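Long-range contacts in putative uncharacterized protein PH1404 (Pyrococcus horikoshii, PDB 3AF6), which probably terminates transcription by cutting nascent RNA at the RNA polymerase exit channel, as a two-zinc nuclease of the metallo-beta-lactamase superfamily: residues A[200-205]-A[232-237]; A[213-218]-A[250-255]. All blocks are in the same frame, centred on the assembly; numbering follows the deposited sequence.

Both contacts belong to the metallo-beta-lactamase domain and reach one mixed sheet, in which strands 204-209 and 213-216 are neighbours. Both are buried, but contact 2 is deeper: its centre is about 13 Å from the centre of the chain, against about 18 Å for that of contact 1. In contact 2 two parallel strands share backbone hydrogen bonds, and a carboxylate closes the pairing at each end. Contact 1 has no strand pairing. It sets the loop 232-237 against the start of strand 204-209, through one arginine bond and a small apolar touch. The two meet where Pro233 and Phe235 pack on Phe218, and where Leu205 O probably accepts from Val216 N.

Contact 1: A[200-205]-A[232-237]; sequences VGRSAL and FPHFDA
Arg202 turns its CG between its own backbone N and carbonyl carbon (chi1 64°) and then runs extended to NE, which carries the guanidinium to the carbonyl of Phe232. There NH1 gives a hydrogen bond to Phe232 O at 2.7 Å, with an N-H...O angle of 151°. The oxygen sits at the edge of the guanidinium, near its plane. The donor lies 28° out of the carbonyl plane. NH1 has a second acceptor in Tyr229 O, and NE pairs with Glu199, so several bonds fix the rotation of the group.

The loop 232-237 joins helix 228-231 to helix 238-245 in the metallo-beta-lactamase domain, and residues 200-205 lead into a strand of its sheet. The arginine side chain comes within about 6 Å of that of Asp260, a ligand of the second zinc ion. Outside the two segments, Arg202 NH2 forms a salt bridge with a bound sulfate, probably from the crystallisation liquor. The His234 ring stands beside the guanidinium, with NE2 4.4 Å from Arg202 NH1. Through its other nitrogen, ND1, the ring of His234 donates to Asp236 OD1 at 2.6 Å. The acceptor uses its syn lone pair, and the bond lies in the ring plane, which helps to hold the ring's rotation.

Nearer the strand there is an apolar touch, Ala204 CB on Pro233 CB at 3.8 Å. Separately, Pro233 CG packs on a backbone carbonyl, 3.9 Å from Arg202 O.

Contact 2: A[213-218]-A[250-255]; sequences FVLVDF and DAIIIT
Leu215 bonds to strand 251-253 through both its backbone N, which donates to Ala251 O at 2.8 Å, and its backbone O, which accepts from Ile253 N at 2.7 Å. Two residues on, Asp217 N donates to Ile253 O. This middle part is tight and buried. On one face Leu215 CB meets Ile252 CG1 at 3.9 Å. On the other, Val214 and Ile253 pack against strands 335-341 and 349-355.

Strands 213-216 and 251-253 run parallel, their directions 23° apart. They are neighbours in the metallo-beta-lactamase sheet, joined by a beta-alpha-beta crossover through helices 228-231 and 238-245. The C-terminal end leads to the zinc site. Asp217 CG stands beside its own backbone N (chi1 -74°), which turns the carboxylate toward residues 254-255. The side chains of Asp217 and Thr255 cross at about a right angle. Asp217 OD1 accepts from Thr255 N at 2.7 Å and OD2 from Thr255 OG1, each through its syn lone pair. OD2 also accepts from His261 ND1, so this second-shell carboxylate probably helps to orient a ligand of the second zinc ion.

The other end is looser and partly exposed: Phe213 CA and Asp250 CA are 5.5 Å apart, against 4.5 Å for Leu215 CA and Ile252 CA. Asp250 OD2 takes the Phe213 N-H, and Asp250 N donates back to Phe213 O. Asp250 OD1 forms a salt bridge with Arg180.

Contact 1: A[200-205]-A[232-237]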
loop_
_atom_site.group_PDB
_atom_site.type_symbol
_atom_site.label_atom_id
_atom_site.label_comp_id
_atom_site.label_asym_id
_atom_site.label_seq_id
_atom_site.Cartn_x
_atom_site.Cartn_y
_atom_site.Cartn_z
ATOM N N VAL A 200 -4.896 -17.859 3.655
ATOM C CA VAL A 200 -4.511 -16.489 3.967
ATOM C C VAL A 200 -3.054 -16.442 3.505
ATOM O O VAL A 200 -2.311 -17.408 3.693
ATOM C CB VAL A 200 -4.563 -16.220 5.491
ATOM C CG1 VAL A 200 -3.820 -14.944 5.817
ATOM C CG2 VAL A 200 -6.009 -16.112 5.962
ATOM N N GLY A 201 -2.628 -15.360 2.873
ATOM C CA GLY A 201 -1.234 -15.333 2.461
ATOM C C GLY A 201 -0.931 -15.560 0.991
ATOM O O GLY A 201 -1.687 -16.207 0.266
ATOM N N ARG A 202 0.209 -15.010 0.574
ATOM C CA ARG A 202 0.699 -15.079 -0.795
ATOM C C ARG A 202 -0.362 -14.788 -1.857
ATOM O O ARG A 202 -0.374 -15.425 -2.915
ATOM C CB ARG A 202 1.372 -16.436 -1.069
ATOM C CG ARG A 202 0.453 -17.645 -0.988
ATOM C CD ARG A 202 1.110 -18.879 -1.551
ATOM N NE ARG A 202 0.288 -20.054 -1.299
ATOM C CZ ARG A 202 0.603 -21.291 -1.683
ATOM N NH1 ARG A 202 1.730 -21.517 -2.341
ATOM N NH2 ARG A 202 -0.213 -22.300 -1.404
ATOM N N SER A 203 -1.229 -13.811 -1.573
ATOM C CA SER A 203 -2.296 -13.400 -2.489
ATOM C C SER A 203 -1.701 -13.132 -3.853
ATOM O O SER A 203 -0.680 -12.447 -3.969
ATOM C CB SER A 203 -2.988 -12.112 -1.994
ATOM O OG SER A 203 -4.018 -12.377 -1.062
ATOM N N ALA A 204 -2.347 -13.651 -4.887
ATOM C CA ALA A 204 -1.863 -13.478 -6.246
ATOM C C ALA A 204 -2.967 -13.960 -7.172
ATOM O O ALA A 204 -3.295 -15.147 -7.201
ATOM C CB ALA A 204 -0.591 -14.302 -6.455
ATOM N N LEU A 205 -3.534 -13.034 -7.935
ATOM C CA LEU A 205 -4.638 -13.351 -8.826
ATOM C C LEU A 205 -4.327 -12.878 -10.239
ATOM O O LEU A 205 -4.042 -11.696 -10.474
ATOM C CB LEU A 205 -5.908 -12.698 -8.279
ATOM C CG LEU A 205 -7.272 -12.880 -8.927
ATOM C CD1 LEU A 205 -8.333 -12.609 -7.880
ATOM C CD2 LEU A 205 -7.440 -11.931 -10.102
ATOM N N PHE A 232 5.289 -19.364 -1.692
ATOM C CA PHE A 232 5.207 -18.538 -2.888
ATOM C C PHE A 232 3.993 -18.794 -3.741
ATOM O O PHE A 232 3.381 -19.855 -3.674
ATOM C CB PHE A 232 6.407 -18.760 -3.818
ATOM C CG PHE A 232 7.742 -18.630 -3.163
ATOM C CD1 PHE A 232 7.898 -17.921 -1.978
ATOM C CD2 PHE A 232 8.866 -19.193 -3.770
ATOM C CE1 PHE A 232 9.142 -17.769 -1.407
ATOM C CE2 PHE A 232 10.121 -19.049 -3.211
ATOM C CZ PHE A 232 10.265 -18.335 -2.023
ATOM N N PRO A 233 3.626 -17.807 -4.560
ATOM C CA PRO A 233 2.485 -17.940 -5.464
ATOM C C PRO A 233 2.909 -19.052 -6.435
ATOM O O PRO A 233 4.101 -19.290 -6.629
ATOM C CB PRO A 233 2.437 -16.581 -6.154
ATOM C CG PRO A 233 2.878 -15.669 -5.083
ATOM C CD PRO A 233 4.054 -16.402 -4.462
ATOM N N HIS A 234 1.949 -19.730 -7.044
ATOM C CA HIS A 234 2.272 -20.808 -7.965
ATOM C C HIS A 234 2.984 -20.419 -9.247
ATOM O O HIS A 234 2.346 -20.106 -10.250
ATOM C CB HIS A 234 1.015 -21.583 -8.319
ATOM C CG HIS A 234 0.640 -22.596 -7.296
ATOM N ND1 HIS A 234 1.269 -23.818 -7.199
ATOM C CD2 HIS A 234 -0.271 -22.561 -6.298
ATOM C CE1 HIS A 234 0.760 -24.492 -6.186
ATOM N NE2 HIS A 234 -0.177 -23.750 -5.623
ATOM N N PHE A 235 4.312 -20.459 -9.205
ATOM C CA PHE A 235 5.139 -20.168 -10.374
ATOM C C PHE A 235 5.016 -21.367 -11.295
ATOM O O PHE A 235 5.334 -21.289 -12.483
ATOM C CB PHE A 235 6.610 -20.024 -9.978
ATOM C CG PHE A 235 6.989 -18.650 -9.526
ATOM C CD1 PHE A 235 7.291 -17.662 -10.454
ATOM C CD2 PHE A 235 7.086 -18.352 -8.173
ATOM C CE1 PHE A 235 7.696 -16.392 -10.036
ATOM C CE2 PHE A 235 7.488 -17.081 -7.752
ATOM C CZ PHE A 235 7.794 -16.107 -8.684
ATOM N N ASP A 236 4.558 -22.479 -10.724
ATOM C CA ASP A 236 4.405 -23.706 -11.482
ATOM C C ASP A 236 3.072 -23.822 -12.225
ATOM O O ASP A 236 2.643 -24.921 -12.563
ATOM C CB ASP A 236 4.634 -24.930 -10.574
ATOM C CG ASP A 236 3.616 -25.036 -9.453
ATOM O OD1 ASP A 236 2.905 -24.038 -9.205
ATOM O OD2 ASP A 236 3.540 -26.111 -8.808
ATOM N N ALA A 237 2.407 -22.699 -12.475
ATOM C CA ALA A 237 1.155 -22.736 -13.234
ATOM C C ALA A 237 1.531 -22.523 -14.706
ATOM O O ALA A 237 2.166 -21.533 -15.053
ATOM C CB ALA A 237 0.206 -21.643 -12.760
#

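Contact 2: A[213-218]-A[250-255]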
loop_
_atom_site.group_PDB
_atom_site.type_symbol
_atom_site.label_atom_id
_atom_site.label_comp_id
_atom_site.label_asym_id
_atom_site.label_seq_id
_atom_site.Cartn_x
_atom_site.Cartn_y
_atom_site.Cartn_z
ATOM N N PHE A 213 -3.052 -9.511 -19.859
ATOM C CA PHE A 213 -2.774 -10.189 -18.613
ATOM C C PHE A 213 -2.355 -9.173 -17.557
ATOM O O PHE A 213 -1.498 -8.308 -17.799
ATOM C CB PHE A 213 -1.653 -11.215 -18.803
ATOM C CG PHE A 213 -2.048 -12.385 -19.639
ATOM C CD1 PHE A 213 -2.953 -13.326 -19.155
ATOM C CD2 PHE A 213 -1.505 -12.563 -20.910
ATOM C CE1 PHE A 213 -3.313 -14.436 -19.925
ATOM C CE2 PHE A 213 -1.853 -13.666 -21.687
ATOM C CZ PHE A 213 -2.763 -14.608 -21.192
ATOM N N VAL A 214 -2.981 -9.268 -16.394
ATOM C CA VAL A 214 -2.645 -8.398 -15.286
ATOM C C VAL A 214 -2.605 -9.243 -14.018
ATOM O O VAL A 214 -3.407 -10.169 -13.831
ATOM C CB VAL A 214 -3.665 -7.242 -15.094
ATOM C CG1 VAL A 214 -3.723 -6.376 -16.337
ATOM C CG2 VAL A 214 -5.018 -7.802 -14.762
ATOM N N LEU A 215 -1.654 -8.920 -13.155
ATOM C CA LEU A 215 -1.495 -9.627 -11.905
ATOM C C LEU A 215 -1.999 -8.736 -10.781
ATOM O O LEU A 215 -1.555 -7.592 -10.647
ATOM C CB LEU A 215 -0.016 -9.958 -11.698
ATOM C CG LEU A 215 0.397 -10.947 -10.604
ATOM C CD1 LEU A 215 -0.443 -12.211 -10.704
ATOM C CD2 LEU A 215 1.890 -11.278 -10.764
ATOM N N VAL A 216 -2.948 -9.231 -9.996
ATOM C CA VAL A 216 -3.441 -8.445 -8.868
ATOM C C VAL A 216 -2.803 -9.034 -7.627
ATOM O O VAL A 216 -3.132 -10.137 -7.205
ATOM C CB VAL A 216 -4.971 -8.489 -8.747
ATOM C CG1 VAL A 216 -5.414 -7.744 -7.493
ATOM C CG2 VAL A 216 -5.587 -7.844 -9.973
ATOM N N ASP A 217 -1.879 -8.270 -7.062
ATOM C CA ASP A 217 -1.098 -8.660 -5.898
ATOM C C ASP A 217 -0.141 -9.799 -6.227
ATOM O O ASP A 217 -0.297 -10.504 -7.231
ATOM C CB ASP A 217 -1.992 -9.039 -4.714
ATOM C CG ASP A 217 -2.643 -7.818 -4.064
ATOM O OD1 ASP A 217 -2.167 -6.682 -4.320
ATOM O OD2 ASP A 217 -3.614 -7.992 -3.293
ATOM N N PHE A 218 0.880 -9.932 -5.393
ATOM C CA PHE A 218 1.887 -10.969 -5.537
ATOM C C PHE A 218 2.590 -11.007 -4.191
ATOM O O PHE A 218 3.669 -10.432 -4.005
ATOM C CB PHE A 218 2.879 -10.614 -6.632
ATOM C CG PHE A 218 3.573 -11.809 -7.224
ATOM C CD1 PHE A 218 2.843 -12.781 -7.909
ATOM C CD2 PHE A 218 4.948 -11.968 -7.098
ATOM C CE1 PHE A 218 3.472 -13.889 -8.455
ATOM C CE2 PHE A 218 5.589 -13.081 -7.646
ATOM C CZ PHE A 218 4.856 -14.039 -8.322
ATOM N N ASP A 250 0.984 -7.432 -18.847
ATOM C CA ASP A 250 0.725 -6.010 -19.057
ATOM C C ASP A 250 0.976 -5.196 -17.807
ATOM O O ASP A 250 1.498 -4.089 -17.874
ATOM C CB ASP A 250 -0.728 -5.786 -19.477
ATOM C CG ASP A 250 -1.031 -6.316 -20.860
ATOM O OD1 ASP A 250 -0.656 -5.650 -21.850
ATOM O OD2 ASP A 250 -1.648 -7.400 -20.956
ATOM N N ALA A 251 0.600 -5.740 -16.658
ATOM C CA ALA A 251 0.769 -4.999 -15.426
ATOM C C ALA A 251 0.514 -5.782 -14.159
ATOM O O ALA A 251 -0.133 -6.825 -14.169
ATOM C CB ALA A 251 -0.150 -3.788 -15.448
ATOM N N ILE A 252 1.039 -5.247 -13.061
ATOM C CA ILE A 252 0.840 -5.813 -11.735
ATOM C C ILE A 252 0.161 -4.698 -10.923
ATOM O O ILE A 252 0.491 -3.527 -11.072
ATOM C CB ILE A 252 2.176 -6.198 -11.062
ATOM C CG1 ILE A 252 2.870 -7.302 -11.870
ATOM C CG2 ILE A 252 1.916 -6.681 -9.643
ATOM C CD1 ILE A 252 4.243 -7.728 -11.332
ATOM N N ILE A 253 -0.804 -5.050 -10.090
ATOM C CA ILE A 253 -1.481 -4.053 -9.277
ATOM C C ILE A 253 -1.384 -4.508 -7.830
ATOM O O ILE A 253 -1.534 -5.699 -7.552
ATOM C CB ILE A 253 -2.973 -3.940 -9.657
ATOM C CG1 ILE A 253 -3.106 -3.797 -11.172
ATOM C CG2 ILE A 253 -3.606 -2.750 -8.950
ATOM C CD1 ILE A 253 -4.526 -3.788 -11.661
ATOM N N ILE A 254 -1.142 -3.582 -6.910
ATOM C CA ILE A 254 -1.053 -3.960 -5.509
ATOM C C ILE A 254 -2.146 -3.296 -4.669
ATOM O O ILE A 254 -2.261 -2.072 -4.664
ATOM C CB ILE A 254 0.329 -3.598 -4.934
ATOM C CG1 ILE A 254 1.435 -4.231 -5.801
ATOM C CG2 ILE A 254 0.427 -4.056 -3.485
ATOM C CD1 ILE A 254 1.325 -5.759 -6.007
ATOM N N THR A 255 -2.943 -4.102 -3.962
ATOM C CA THR A 255 -4.022 -3.585 -3.119
ATOM C C THR A 255 -3.478 -2.793 -1.924
ATOM O O THR A 255 -3.994 -1.715 -1.596
ATOM C CB THR A 255 -4.916 -4.719 -2.569
ATOM O OG1 THR A 255 -4.150 -5.565 -1.705
ATOM C CG2 THR A 255 -5.482 -5.541 -3.700
#